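Local coordinates for protein riboflavin kinase, putative (Trypanosoma brucei, PDB 3BNW) that probably phosphorylates riboflavin with ATP to give FMN, the step that turns the vitamin into a flavin cofactor, at residues F19-V24 / V115-V120; V59-G64 / P154-F159. All coordinates share one frame; numbering follows the deposited sequence.

Contact 1 of 2, residues F19-V24 / V115-V120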
loop_
_atom_site.group_PDB
_atom_site.type_symbol
_atom_site.label_atom_id
_atom_site.label_comp_id
_atom_site.label_asym_id
_atom_site.label_seq_id
_atom_site.Cartn_x
_atom_site.Cartn_y
_atom_site.Cartn_z
ATOM N N PHE A 19 10.138 -1.064 1.567
ATOM C CA PHE A 19 9.697 -1.606 0.292
ATOM C C PHE A 19 9.055 -2.965 0.553
ATOM O O PHE A 19 9.504 -3.709 1.426
ATOM C CB PHE A 19 10.905 -1.747 -0.640
ATOM C CG PHE A 19 10.604 -2.445 -1.938
ATOM C CD1 PHE A 19 10.974 -3.771 -2.131
ATOM C CD2 PHE A 19 9.963 -1.772 -2.971
ATOM C CE1 PHE A 19 10.704 -4.417 -3.330
ATOM C CE2 PHE A 19 9.689 -2.407 -4.170
ATOM C CZ PHE A 19 10.059 -3.734 -4.350
ATOM N N LEU A 20 8.001 -3.280 -0.193
ATOM C CA LEU A 20 7.305 -4.552 -0.032
ATOM C C LEU A 20 6.868 -5.072 -1.385
ATOM O O LEU A 20 6.261 -4.339 -2.169
ATOM C CB LEU A 20 6.099 -4.388 0.900
ATOM C CG LEU A 20 5.277 -5.632 1.269
ATOM C CD1 LEU A 20 6.152 -6.769 1.785
ATOM C CD2 LEU A 20 4.203 -5.275 2.311
ATOM N N ARG A 21 7.193 -6.330 -1.665
ATOM C CA ARG A 21 6.801 -6.978 -2.919
ATOM C C ARG A 21 6.068 -8.270 -2.591
ATOM O O ARG A 21 6.549 -9.066 -1.785
ATOM C CB ARG A 21 8.031 -7.278 -3.788
ATOM C CG ARG A 21 7.709 -8.017 -5.098
ATOM C CD ARG A 21 8.951 -8.249 -5.963
ATOM N NE ARG A 21 10.000 -8.992 -5.253
ATOM C CZ ARG A 21 11.192 -8.507 -4.899
ATOM N NH1 ARG A 21 11.543 -7.258 -5.189
ATOM N NH2 ARG A 21 12.053 -9.285 -4.254
ATOM N N GLY A 22 4.911 -8.474 -3.214
ATOM C CA GLY A 22 4.120 -9.682 -2.990
ATOM C C GLY A 22 2.962 -9.795 -3.962
ATOM O O GLY A 22 2.610 -8.824 -4.623
ATOM N N LYS A 23 2.371 -10.984 -4.042
ATOM C CA LYS A 23 1.236 -11.231 -4.933
ATOM C C LYS A 23 -0.098 -10.744 -4.349
ATOM O O LYS A 23 -0.302 -10.752 -3.134
ATOM C CB LYS A 23 1.137 -12.720 -5.281
ATOM C CG LYS A 23 2.317 -13.236 -6.089
ATOM C CD LYS A 23 1.921 -14.355 -7.033
ATOM C CE LYS A 23 3.150 -14.994 -7.666
ATOM N NZ LYS A 23 2.811 -15.833 -8.848
ATOM N N VAL A 24 -0.993 -10.318 -5.237
ATOM C CA VAL A 24 -2.337 -9.897 -4.852
ATOM C C VAL A 24 -3.206 -11.140 -4.642
ATOM O O VAL A 24 -3.375 -11.947 -5.566
ATOM C CB VAL A 24 -2.981 -8.988 -5.928
ATOM C CG1 VAL A 24 -4.373 -8.535 -5.492
ATOM C CG2 VAL A 24 -2.090 -7.780 -6.213
ATOM N N VAL A 115 1.727 -9.340 -9.293
ATOM C CA VAL A 115 2.731 -8.907 -8.334
ATOM C C VAL A 115 2.557 -7.412 -8.087
ATOM O O VAL A 115 2.512 -6.610 -9.014
ATOM C CB VAL A 115 4.172 -9.213 -8.814
ATOM C CG1 VAL A 115 5.188 -8.764 -7.767
ATOM C CG2 VAL A 115 4.333 -10.701 -9.105
ATOM N N VAL A 116 2.433 -7.046 -6.825
ATOM C CA VAL A 116 2.359 -5.647 -6.453
ATOM C C VAL A 116 3.636 -5.281 -5.714
ATOM O O VAL A 116 4.124 -6.039 -4.876
ATOM C CB VAL A 116 1.111 -5.333 -5.585
ATOM C CG1 VAL A 116 1.092 -6.180 -4.328
ATOM C CG2 VAL A 116 1.080 -3.858 -5.225
ATOM N N LYS A 117 4.183 -4.121 -6.051
ATOM C CA LYS A 117 5.354 -3.599 -5.387
ATOM C C LYS A 117 4.964 -2.259 -4.804
ATOM O O LYS A 117 4.371 -1.446 -5.502
ATOM C CB LYS A 117 6.495 -3.431 -6.395
ATOM C CG LYS A 117 6.925 -4.723 -7.073
ATOM C CD LYS A 117 7.933 -4.463 -8.182
ATOM C CE LYS A 117 8.027 -5.642 -9.152
ATOM N NZ LYS A 117 8.945 -5.365 -10.292
ATOM N N ILE A 118 5.267 -2.033 -3.529
ATOM C CA ILE A 118 4.965 -0.743 -2.905
ATOM C C ILE A 118 6.152 -0.199 -2.118
ATOM O O ILE A 118 6.917 -0.959 -1.525
ATOM C CB ILE A 118 3.693 -0.794 -1.996
ATOM C CG1 ILE A 118 3.831 -1.844 -0.893
ATOM C CG2 ILE A 118 2.443 -1.085 -2.829
ATOM C CD1 ILE A 118 2.806 -1.695 0.226
ATOM N N ILE A 119 6.312 1.123 -2.161
ATOM C CA ILE A 119 7.200 1.844 -1.257
ATOM C C ILE A 119 6.306 2.637 -0.288
ATOM O O ILE A 119 5.537 3.497 -0.718
ATOM C CB ILE A 119 8.158 2.781 -2.031
ATOM C CG1 ILE A 119 9.104 1.949 -2.909
ATOM C CG2 ILE A 119 8.970 3.650 -1.067
ATOM C CD1 ILE A 119 10.138 2.749 -3.692
ATOM N N VAL A 120 6.383 2.315 1.005
ATOM C CA VAL A 120 5.577 2.986 2.031
ATOM C C VAL A 120 6.375 4.139 2.619
ATOM O O VAL A 120 7.393 3.916 3.252
ATOM C CB VAL A 120 5.159 2.019 3.173
ATOM C CG1 VAL A 120 4.541 2.785 4.320
ATOM C CG2 VAL A 120 4.189 0.975 2.672
#
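Leu20 and Ile118 form one of two hydrogen-bonded pairs in an antiparallel ladder that joins strand 18-25 to strand 115-126 in the closed, barrel-like beta fold of riboflavin kinases. In this pair the bond from Leu20 N to Ile118 O and the one returning from Ile118 N to Leu20 O both measure 2.9 Å. The second such pair, Gly22 with Val116, is less even: Gly22 N reaches Val116 O at 3.1 Å, whereas Val116 N lies 2.8 Å from Gly22 O. Between and beyond them lie the non-hydrogen-bonded pairs, Phe19 with Ile119, Arg21 with Lys117 and Lys23 with Val115. CA-H...O contacts supplement the ladder, from Phe19 CA to Ile118 O, Arg21 CA to Val116 O and Lys117 CA to Leu20 O.

Apolar packing divides between the two faces of the sheet. On the face of the odd-numbered residues, Ile119 CG1 meets the edge of the Phe19 ring near its plane, 3.8 Å from CD2, and Lys117 runs alongside the same ring with its CB near CE2. The aliphatic part of Arg21 also lies beside both neighbours, its CG 3.7 Å from Val115 CG1 and close to Lys117 CG. Beyond this the arginine bends at chi3 (57°), and its NH2 donates to Thr171 O, while Lys117 NZ is hydrogen-bonded to Phe165 O; the C-terminal part of the chain thus takes up both cationic ends. On the other face, Leu20 CB rests on Ile118 CG1 and its side chain also touches Val48 and Leu52 of helix 46-52. At the far end, Val116 holds CG1 between its backbone N and carbonyl carbon (chi1 58°), which brings that methyl to 4.0 Å from Val24 CG2.

Contact 2 of 2, residues V59-G64 / P154-F159; sequences VVYGWG and PQLQEF
Leu156 O is gripped by two N-H groups that arrive from opposite faces of its carbonyl plane: the indole NE1 of Trp63, at 3.0 Å, and the backbone N of Phe159, at 3.2 Å. The indole bond is fairly straight (157° at the hydrogen), and the oxygen lies close to the ring plane of Trp63, yet NE1 stands above the carbonyl plane, 36° out of it. With CG anti to its carbonyl carbon, Trp63 projects from strand 58-69 toward the turn of chain. The arrangement is one in which a tryptophan on a strand ties the short, weakly bonded helical turn 154-157, and the 3-10 segment that follows it, to the beta-sheet, beside the end of helix 133-151, whose Leu151 also touches the indole. At the benzo edge of Trp63, Gln157 NE2 approaches CZ2 to 3.3 Å, its amide plane turned 56° from the indole; a bend at chi2 brings the group back from a side chain that starts away from the strand. At the pyrrole end, Phe159 CB packs 3.8 Å from Trp63 CD1. More loosely, Leu156 CD2 lies at the edge of the Tyr61 ring, 4.3 Å from Tyr61 OH, and that hydroxyl is hydrogen-bonded to Gln11 OE1.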
loop_
_atom_site.group_PDB
_atom_site.type_symbol
_atom_site.label_atom_id
_atom_site.label_comp_id
_atom_site.label_asym_id
_atom_site.label_seq_id
_atom_site.Cartn_x
_atom_site.Cartn_y
_atom_site.Cartn_z
ATOM N N VAL A 59 -2.971 3.154 8.857
ATOM C CA VAL A 59 -3.186 3.413 7.435
ATOM C C VAL A 59 -1.964 4.180 6.931
ATOM O O VAL A 59 -1.616 5.234 7.480
ATOM C CB VAL A 59 -4.434 4.272 7.166
ATOM C CG1 VAL A 59 -4.580 4.531 5.666
ATOM C CG2 VAL A 59 -5.680 3.607 7.733
ATOM N N VAL A 60 -1.313 3.644 5.901
ATOM C CA VAL A 60 -0.071 4.220 5.379
ATOM C C VAL A 60 -0.247 4.614 3.921
ATOM O O VAL A 60 -1.256 4.292 3.313
ATOM C CB VAL A 60 1.126 3.238 5.512
ATOM C CG1 VAL A 60 1.369 2.901 6.977
ATOM C CG2 VAL A 60 0.904 1.979 4.681
ATOM N N TYR A 61 0.751 5.308 3.378
ATOM C CA TYR A 61 0.700 5.804 2.015
ATOM C C TYR A 61 2.060 5.732 1.330
ATOM O O TYR A 61 3.093 5.593 1.984
ATOM C CB TYR A 61 0.179 7.245 2.010
ATOM C CG TYR A 61 1.090 8.254 2.678
ATOM C CD1 TYR A 61 2.062 8.933 1.946
ATOM C CD2 TYR A 61 0.980 8.534 4.032
ATOM C CE1 TYR A 61 2.903 9.858 2.547
ATOM C CE2 TYR A 61 1.814 9.463 4.640
ATOM C CZ TYR A 61 2.777 10.121 3.891
ATOM O OH TYR A 61 3.615 11.045 4.482
ATOM N N GLY A 62 2.052 5.835 0.004
ATOM C CA GLY A 62 3.290 5.841 -0.774
ATOM C C GLY A 62 3.048 5.592 -2.246
ATOM O O GLY A 62 1.968 5.866 -2.756
ATOM N N TRP A 63 4.062 5.060 -2.923
ATOM C CA TRP A 63 3.985 4.752 -4.351
ATOM C C TRP A 63 3.933 3.253 -4.558
ATOM O O TRP A 63 4.592 2.508 -3.841
ATOM C CB TRP A 63 5.208 5.297 -5.082
ATOM C CG TRP A 63 5.308 6.775 -5.068
ATOM C CD1 TRP A 63 6.117 7.527 -4.281
ATOM C CD2 TRP A 63 4.576 7.690 -5.888
ATOM N NE1 TRP A 63 5.936 8.856 -4.555
ATOM C CE2 TRP A 63 4.993 8.986 -5.537
ATOM C CE3 TRP A 63 3.607 7.538 -6.888
ATOM C CZ2 TRP A 63 4.477 10.133 -6.146
ATOM C CZ3 TRP A 63 3.092 8.680 -7.494
ATOM C CH2 TRP A 63 3.533 9.962 -7.120
ATOM N N GLY A 64 3.162 2.812 -5.546
ATOM C CA GLY A 64 3.073 1.392 -5.868
ATOM C C GLY A 64 2.978 1.124 -7.351
ATOM O O GLY A 64 2.674 2.019 -8.136
ATOM N N PRO A 154 8.285 17.683 -3.336
ATOM C CA PRO A 154 9.447 17.360 -4.174
ATOM C C PRO A 154 10.272 16.177 -3.663
ATOM O O PRO A 154 10.721 15.349 -4.457
ATOM C CB PRO A 154 10.280 18.646 -4.125
ATOM C CG PRO A 154 9.303 19.725 -3.870
ATOM C CD PRO A 154 8.223 19.125 -3.020
ATOM N N GLN A 155 10.457 16.114 -2.348
ATOM C CA GLN A 155 11.216 15.042 -1.710
ATOM C C GLN A 155 10.566 13.681 -1.974
ATOM O O GLN A 155 11.231 12.752 -2.438
ATOM C CB GLN A 155 11.308 15.303 -0.201
ATOM C CG GLN A 155 12.392 14.516 0.529
ATOM C CD GLN A 155 12.170 14.484 2.042
ATOM O OE1 GLN A 155 11.075 14.160 2.515
ATOM N NE2 GLN A 155 13.215 14.812 2.805
ATOM N N LEU A 156 9.263 13.591 -1.699
ATOM C CA LEU A 156 8.506 12.330 -1.800
ATOM C C LEU A 156 8.131 11.946 -3.233
ATOM O O LEU A 156 8.041 10.765 -3.545
ATOM C CB LEU A 156 7.238 12.389 -0.933
ATOM C CG LEU A 156 7.356 11.963 0.538
ATOM C CD1 LEU A 156 8.654 12.418 1.177
ATOM C CD2 LEU A 156 6.166 12.487 1.327
ATOM N N GLN A 157 7.907 12.939 -4.087
ATOM C CA GLN A 157 7.610 12.707 -5.509
ATOM C C GLN A 157 8.719 11.900 -6.215
ATOM O O GLN A 157 8.441 11.109 -7.123
ATOM C CB GLN A 157 7.411 14.056 -6.220
ATOM C CG GLN A 157 6.987 13.989 -7.692
ATOM C CD GLN A 157 5.485 14.102 -7.886
ATOM O OE1 GLN A 157 5.013 14.920 -8.678
ATOM N NE2 GLN A 157 4.724 13.284 -7.161
ATOM N N GLU A 158 9.966 12.099 -5.782
ATOM C CA GLU A 158 11.139 11.453 -6.386
ATOM C C GLU A 158 11.143 9.921 -6.234
ATOM O O GLU A 158 11.785 9.222 -7.021
ATOM C CB GLU A 158 12.422 12.046 -5.780
ATOM C CG GLU A 158 13.710 11.801 -6.569
ATOM C CD GLU A 158 13.891 12.752 -7.749
ATOM O OE1 GLU A 158 12.944 12.907 -8.554
ATOM O OE2 GLU A 158 14.993 13.329 -7.881
ATOM N N PHE A 159 10.431 9.412 -5.228
ATOM C CA PHE A 159 10.320 7.962 -4.984
ATOM C C PHE A 159 9.434 7.207 -5.977
ATOM O O PHE A 159 9.375 5.976 -5.942
ATOM C CB PHE A 159 9.800 7.697 -3.569
ATOM C CG PHE A 159 10.827 7.892 -2.506
ATOM C CD1 PHE A 159 10.985 9.126 -1.896
ATOM C CD2 PHE A 159 11.637 6.841 -2.113
ATOM C CE1 PHE A 159 11.930 9.307 -0.906
ATOM C CE2 PHE A 159 12.581 7.013 -1.127
ATOM C CZ PHE A 159 12.731 8.251 -0.520
#

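How the contacts relate
The centres of contacts 1 and 2 lie about 13 Å apart, and the two meet through one sheet, in which strands 115-126 and 58-69 are neighbours. Ile119 N is probably hydrogen-bonded to Trp63 O, and Val120 CG1 packs on Val60 CB. Contact 1 thus adds strand 18-25 on one side of strand 115-126, with strand 58-69 on the other, while contact 2 sets a helical turn against strand 58-69. Along the chain the segments alternate, 19-24, 59-64, 115-120 and 154-159, so neither contact is completed before the other has begun. Segments from early, middle and late in the sequence therefore come together around one sheet.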